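Local coordinates for putative immunoglobulin-blocking virulence protein (Mycoplasma mycoides subsp. capri, PDB 7ADK) that probably binds host immunoglobulin and blocks its action as a mycoplasma virulence factor, at residues T164-L176 and Y337-Y351. Sequence-based numbering, arbitrary orientation.
Sequences TKPYQNHTVNKIL and YNTVTSRLRRDNSEY
The extended segment 164-173 lies along helix 339-351 in a mainly polar contact, with Y167 and R346 touching at its heart; it runs antiparallel to the helix and leads into the edge strand 174-178 of a small antiparallel sheet. R346 grips the carbonyl oxygen Q168 O end-on, through NH2 at 2.9 Å and NH1 at 3.0 Å, with Q168 O near the guanidinium plane. The bends at chi2 and chi3 (-75° and -50°) fold the arginine so that NE and NH2 also hold D347 OD1 side-on, while T171 CG2 rests on one guanidinium face. R346 CZ lies over the Y167 ring, 4.9 Å from the centroid, a cation-pi contact. Y167 OH donates to the syn lone pair of D347 OD2 at 2.7 Å, an oxygen that W527 NE1 also reaches. The Y167 and Y351 rings are nearly parallel but slid apart, and W527 stacks on Y351. N169 OD1 takes a bond from R343 NE at 2.9 Å, and at the surface K165 NZ bridges to E350 OE2. Beyond the helix start, I175 CD1 sits over a face of Y337, 4.1 Å from the ring centroid. D347 probably holds the R346 guanidinium in place, and its double bond to Q168 O probably pins the backbone there.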
loop_
_atom_site.group_PDB
_atom_site.type_symbol
_atom_site.label_atom_id
_atom_site.label_comp_id
_atom_site.label_asym_id
_atom_site.label_seq_id
_atom_site.Cartn_x
_atom_site.Cartn_y
_atom_site.Cartn_z
ATOM N N THR A 164 24.429 -34.198 -8.110
ATOM C CA THR A 164 25.722 -34.307 -8.820
ATOM C C THR A 164 26.947 -34.411 -7.906
ATOM O O THR A 164 27.961 -34.976 -8.305
ATOM C CB THR A 164 25.909 -33.087 -9.723
ATOM O OG1 THR A 164 25.817 -31.939 -8.931
ATOM C CG2 THR A 164 24.871 -32.991 -10.831
ATOM N N LYS A 165 26.867 -33.870 -6.687
ATOM C CA LYS A 165 27.976 -33.702 -5.733
ATOM C C LYS A 165 27.406 -33.368 -4.348
ATOM O O LYS A 165 26.588 -32.458 -4.267
ATOM C CB LYS A 165 28.858 -32.560 -6.276
ATOM C CG LYS A 165 29.937 -32.032 -5.327
ATOM C CD LYS A 165 30.811 -31.021 -6.083
ATOM C CE LYS A 165 31.789 -30.302 -5.150
ATOM N NZ LYS A 165 32.702 -29.417 -5.905
ATOM N N PRO A 166 27.788 -34.041 -3.256
ATOM C CA PRO A 166 27.326 -33.695 -1.920
ATOM C C PRO A 166 27.951 -32.379 -1.445
ATOM O O PRO A 166 29.168 -32.255 -1.307
ATOM C CB PRO A 166 27.707 -34.886 -1.039
ATOM C CG PRO A 166 28.922 -35.475 -1.747
ATOM C CD PRO A 166 28.651 -35.204 -3.223
ATOM N N TYR A 167 27.116 -31.388 -1.153
ATOM C CA TYR A 167 27.564 -30.109 -0.597
ATOM C C TYR A 167 28.104 -30.273 0.839
ATOM O O TYR A 167 27.612 -31.118 1.584
ATOM C CB TYR A 167 26.389 -29.133 -0.657
ATOM C CG TYR A 167 26.715 -27.691 -0.320
ATOM C CD1 TYR A 167 26.688 -27.232 1.011
ATOM C CD2 TYR A 167 27.007 -26.794 -1.358
ATOM C CE1 TYR A 167 26.984 -25.889 1.300
ATOM C CE2 TYR A 167 27.299 -25.449 -1.073
ATOM C CZ TYR A 167 27.283 -24.992 0.258
ATOM O OH TYR A 167 27.556 -23.692 0.534
ATOM N N GLN A 168 29.078 -29.457 1.264
ATOM C CA GLN A 168 29.443 -29.324 2.678
ATOM C C GLN A 168 29.687 -27.871 3.103
ATOM O O GLN A 168 30.339 -27.097 2.404
ATOM C CB GLN A 168 30.570 -30.295 3.036
ATOM C CG GLN A 168 31.117 -30.046 4.443
ATOM C CD GLN A 168 31.806 -31.229 5.083
ATOM O OE1 GLN A 168 31.567 -32.377 4.785
ATOM N NE2 GLN A 168 32.625 -30.987 6.058
ATOM N N ASN A 169 29.131 -27.510 4.259
ATOM C CA ASN A 169 29.101 -26.164 4.807
ATOM C C ASN A 169 30.372 -25.834 5.616
ATOM O O ASN A 169 31.056 -24.867 5.292
ATOM C CB ASN A 169 27.802 -26.018 5.619
ATOM C CG ASN A 169 27.291 -24.592 5.617
ATOM O OD1 ASN A 169 27.995 -23.653 5.927
ATOM N ND2 ASN A 169 26.069 -24.361 5.213
ATOM N N HIS A 170 30.745 -26.634 6.622
ATOM C CA HIS A 170 32.013 -26.444 7.340
ATOM C C HIS A 170 33.178 -27.050 6.559
ATOM O O HIS A 170 33.528 -28.220 6.682
ATOM C CB HIS A 170 31.954 -26.927 8.792
ATOM C CG HIS A 170 31.212 -26.005 9.730
ATOM N ND1 HIS A 170 30.757 -24.712 9.447
ATOM C CD2 HIS A 170 30.971 -26.268 11.044
ATOM C CE1 HIS A 170 30.218 -24.251 10.586
ATOM N NE2 HIS A 170 30.331 -25.168 11.556
ATOM N N THR A 171 33.785 -26.202 5.738
ATOM C CA THR A 171 34.993 -26.457 4.945
ATOM C C THR A 171 36.291 -26.471 5.750
ATOM O O THR A 171 37.283 -26.991 5.255
ATOM C CB THR A 171 35.131 -25.371 3.879
ATOM O OG1 THR A 171 35.047 -24.118 4.478
ATOM C CG2 THR A 171 34.037 -25.429 2.838
ATOM N N VAL A 172 36.326 -25.904 6.958
ATOM C CA VAL A 172 37.546 -25.686 7.754
ATOM C C VAL A 172 37.395 -26.135 9.207
ATOM O O VAL A 172 36.295 -26.234 9.749
ATOM C CB VAL A 172 38.043 -24.225 7.687
ATOM C CG1 VAL A 172 38.466 -23.838 6.270
ATOM C CG2 VAL A 172 37.043 -23.197 8.210
ATOM N N ASN A 173 38.538 -26.434 9.820
ATOM C CA ASN A 173 38.704 -27.005 11.157
ATOM C C ASN A 173 38.130 -26.124 12.281
ATOM O O ASN A 173 37.931 -24.919 12.115
ATOM C CB ASN A 173 40.209 -27.294 11.357
ATOM C CG ASN A 173 40.831 -28.090 10.223
ATOM O OD1 ASN A 173 41.159 -27.553 9.182
ATOM N ND2 ASN A 173 41.003 -29.372 10.357
ATOM N N LYS A 174 37.908 -26.726 13.455
ATOM C CA LYS A 174 37.388 -26.086 14.676
ATOM C C LYS A 174 38.491 -25.939 15.733
ATOM O O LYS A 174 39.315 -26.835 15.883
ATOM C CB LYS A 174 36.219 -26.947 15.189
ATOM C CG LYS A 174 35.325 -26.319 16.268
ATOM C CD LYS A 174 34.397 -25.224 15.719
ATOM C CE LYS A 174 33.353 -24.843 16.769
ATOM N NZ LYS A 174 32.320 -23.915 16.255
ATOM N N ILE A 175 38.502 -24.833 16.479
ATOM C CA ILE A 175 39.333 -24.651 17.683
ATOM C C ILE A 175 38.490 -24.968 18.927
ATOM O O ILE A 175 37.553 -24.233 19.232
ATOM C CB ILE A 175 39.893 -23.207 17.756
ATOM C CG1 ILE A 175 40.817 -22.831 16.576
ATOM C CG2 ILE A 175 40.662 -23.004 19.067
ATOM C CD1 ILE A 175 40.861 -21.326 16.293
ATOM N N LEU A 176 38.817 -26.029 19.665
ATOM C CA LEU A 176 38.100 -26.372 20.899
ATOM C C LEU A 176 38.599 -25.593 22.114
ATOM O O LEU A 176 37.811 -25.223 22.983
ATOM C CB LEU A 176 38.203 -27.872 21.200
ATOM C CG LEU A 176 37.604 -28.831 20.170
ATOM C CD1 LEU A 176 37.519 -30.203 20.835
ATOM C CD2 LEU A 176 36.209 -28.445 19.697
ATOM N N TYR A 337 40.226 -20.138 10.109
ATOM C CA TYR A 337 39.203 -20.703 10.994
ATOM C C TYR A 337 37.855 -19.957 10.911
ATOM O O TYR A 337 36.911 -20.306 11.617
ATOM C CB TYR A 337 39.755 -20.756 12.429
ATOM C CG TYR A 337 41.008 -21.598 12.548
ATOM C CD1 TYR A 337 42.273 -21.009 12.400
ATOM C CD2 TYR A 337 40.902 -22.986 12.726
ATOM C CE1 TYR A 337 43.429 -21.808 12.377
ATOM C CE2 TYR A 337 42.058 -23.785 12.744
ATOM C CZ TYR A 337 43.321 -23.201 12.537
ATOM O OH TYR A 337 44.430 -23.981 12.456
ATOM N N ASN A 338 37.725 -18.960 10.029
ATOM C CA ASN A 338 36.442 -18.356 9.674
ATOM C C ASN A 338 35.595 -19.338 8.833
ATOM O O ASN A 338 36.029 -19.830 7.794
ATOM C CB ASN A 338 36.694 -17.008 8.967
ATOM C CG ASN A 338 35.433 -16.199 8.700
ATOM O OD1 ASN A 338 34.430 -16.688 8.220
ATOM N ND2 ASN A 338 35.422 -14.928 8.999
ATOM N N THR A 339 34.374 -19.618 9.271
ATOM C CA THR A 339 33.438 -20.536 8.604
ATOM C C THR A 339 32.642 -19.883 7.466
ATOM O O THR A 339 32.298 -20.556 6.498
ATOM C CB THR A 339 32.462 -21.117 9.634
ATOM O OG1 THR A 339 31.763 -20.076 10.264
ATOM C CG2 THR A 339 33.154 -21.912 10.730
ATOM N N VAL A 340 32.372 -18.576 7.536
ATOM C CA VAL A 340 31.525 -17.853 6.584
ATOM C C VAL A 340 32.300 -17.543 5.317
ATOM O O VAL A 340 31.898 -17.941 4.229
ATOM C CB VAL A 340 30.931 -16.586 7.219
ATOM C CG1 VAL A 340 30.002 -15.850 6.262
ATOM C CG2 VAL A 340 30.150 -16.917 8.481
ATOM N N THR A 341 33.454 -16.883 5.421
ATOM C CA THR A 341 34.231 -16.488 4.233
ATOM C C THR A 341 34.856 -17.666 3.518
ATOM O O THR A 341 34.938 -17.656 2.301
ATOM C CB THR A 341 35.313 -15.445 4.536
ATOM O OG1 THR A 341 36.263 -15.905 5.465
ATOM C CG2 THR A 341 34.721 -14.161 5.078
ATOM N N SER A 342 35.278 -18.711 4.226
ATOM C CA SER A 342 35.827 -19.919 3.591
ATOM C C SER A 342 34.774 -20.665 2.774
ATOM O O SER A 342 35.074 -21.120 1.673
ATOM C CB SER A 342 36.456 -20.843 4.631
ATOM O OG SER A 342 35.497 -21.228 5.582
ATOM N N ARG A 343 33.523 -20.729 3.250
ATOM C CA ARG A 343 32.379 -21.227 2.479
ATOM C C ARG A 343 32.087 -20.346 1.270
ATOM O O ARG A 343 32.041 -20.863 0.162
ATOM C CB ARG A 343 31.147 -21.356 3.382
ATOM C CG ARG A 343 29.956 -22.081 2.717
ATOM C CD ARG A 343 28.613 -21.401 2.989
ATOM N NE ARG A 343 28.366 -21.247 4.425
ATOM C CZ ARG A 343 27.894 -20.189 5.051
ATOM N NH1 ARG A 343 27.394 -19.173 4.427
ATOM N NH2 ARG A 343 27.927 -20.136 6.341
ATOM N N LEU A 344 31.937 -19.026 1.423
ATOM C CA LEU A 344 31.687 -18.134 0.286
ATOM C C LEU A 344 32.828 -18.127 -0.749
ATOM O O LEU A 344 32.560 -18.062 -1.943
ATOM C CB LEU A 344 31.394 -16.706 0.771
ATOM C CG LEU A 344 29.922 -16.424 1.100
ATOM C CD1 LEU A 344 29.522 -16.893 2.483
ATOM C CD2 LEU A 344 29.626 -14.939 0.990
ATOM N N ARG A 345 34.090 -18.252 -0.327
ATOM C CA ARG A 345 35.240 -18.400 -1.234
ATOM C C ARG A 345 35.140 -19.686 -2.036
ATOM O O ARG A 345 35.252 -19.657 -3.256
ATOM C CB ARG A 345 36.557 -18.342 -0.450
ATOM C CG ARG A 345 37.738 -18.018 -1.377
ATOM C CD ARG A 345 39.097 -18.081 -0.673
ATOM N NE ARG A 345 39.126 -17.264 0.554
ATOM C CZ ARG A 345 39.110 -17.700 1.798
ATOM N NH1 ARG A 345 39.241 -18.945 2.119
ATOM N NH2 ARG A 345 38.980 -16.876 2.785
ATOM N N ARG A 346 34.913 -20.817 -1.367
ATOM C CA ARG A 346 34.735 -22.117 -2.012
ATOM C C ARG A 346 33.573 -22.082 -2.992
ATOM O O ARG A 346 33.752 -22.496 -4.128
ATOM C CB ARG A 346 34.611 -23.183 -0.917
ATOM C CG ARG A 346 34.671 -24.639 -1.407
ATOM C CD ARG A 346 33.411 -25.163 -2.101
ATOM N NE ARG A 346 32.204 -24.887 -1.311
ATOM C CZ ARG A 346 31.809 -25.494 -0.225
ATOM N NH1 ARG A 346 32.358 -26.561 0.256
ATOM N NH2 ARG A 346 30.804 -25.007 0.410
ATOM N N ASP A 347 32.438 -21.496 -2.625
ATOM C CA ASP A 347 31.287 -21.399 -3.527
ATOM C C ASP A 347 31.515 -20.481 -4.746
ATOM O O ASP A 347 31.252 -20.889 -5.878
ATOM C CB ASP A 347 29.996 -21.029 -2.760
ATOM C CG ASP A 347 29.412 -22.108 -1.825
ATOM O OD1 ASP A 347 30.143 -23.011 -1.378
ATOM O OD2 ASP A 347 28.190 -22.090 -1.552
ATOM N N ASN A 348 32.053 -19.272 -4.579
ATOM C CA ASN A 348 32.344 -18.367 -5.698
ATOM C C ASN A 348 33.432 -18.886 -6.650
ATOM O O ASN A 348 33.419 -18.565 -7.837
ATOM C CB ASN A 348 32.710 -16.981 -5.160
ATOM C CG ASN A 348 31.544 -16.206 -4.586
ATOM O OD1 ASN A 348 30.471 -16.104 -5.149
ATOM N ND2 ASN A 348 31.711 -15.614 -3.446
ATOM N N SER A 349 34.367 -19.688 -6.151
ATOM C CA SER A 349 35.511 -20.192 -6.920
ATOM C C SER A 349 35.275 -21.526 -7.627
ATOM O O SER A 349 36.040 -21.850 -8.535
ATOM C CB SER A 349 36.754 -20.259 -6.043
ATOM O OG SER A 349 36.584 -21.173 -4.991
ATOM N N GLU A 350 34.252 -22.299 -7.249
ATOM C CA GLU A 350 33.994 -23.615 -7.852
ATOM C C GLU A 350 32.527 -23.995 -8.094
ATOM O O GLU A 350 32.294 -24.838 -8.959
ATOM C CB GLU A 350 34.731 -24.707 -7.055
ATOM C CG GLU A 350 33.882 -25.387 -5.973
ATOM C CD GLU A 350 34.687 -26.322 -5.062
ATOM O OE1 GLU A 350 35.882 -26.067 -4.792
ATOM O OE2 GLU A 350 34.108 -27.337 -4.611
ATOM N N TYR A 351 31.536 -23.429 -7.395
ATOM C CA TYR A 351 30.128 -23.703 -7.725
ATOM C C TYR A 351 29.622 -22.794 -8.832
ATOM O O TYR A 351 28.926 -23.260 -9.727
ATOM C CB TYR A 351 29.192 -23.644 -6.515
ATOM C CG TYR A 351 29.216 -24.890 -5.659
ATOM C CD1 TYR A 351 28.832 -26.129 -6.198
ATOM C CD2 TYR A 351 29.583 -24.814 -4.312
ATOM C CE1 TYR A 351 28.868 -27.291 -5.413
ATOM C CE2 TYR A 351 29.640 -25.969 -3.524
ATOM C CZ TYR A 351 29.301 -27.209 -4.082
ATOM O OH TYR A 351 29.402 -28.323 -3.326
#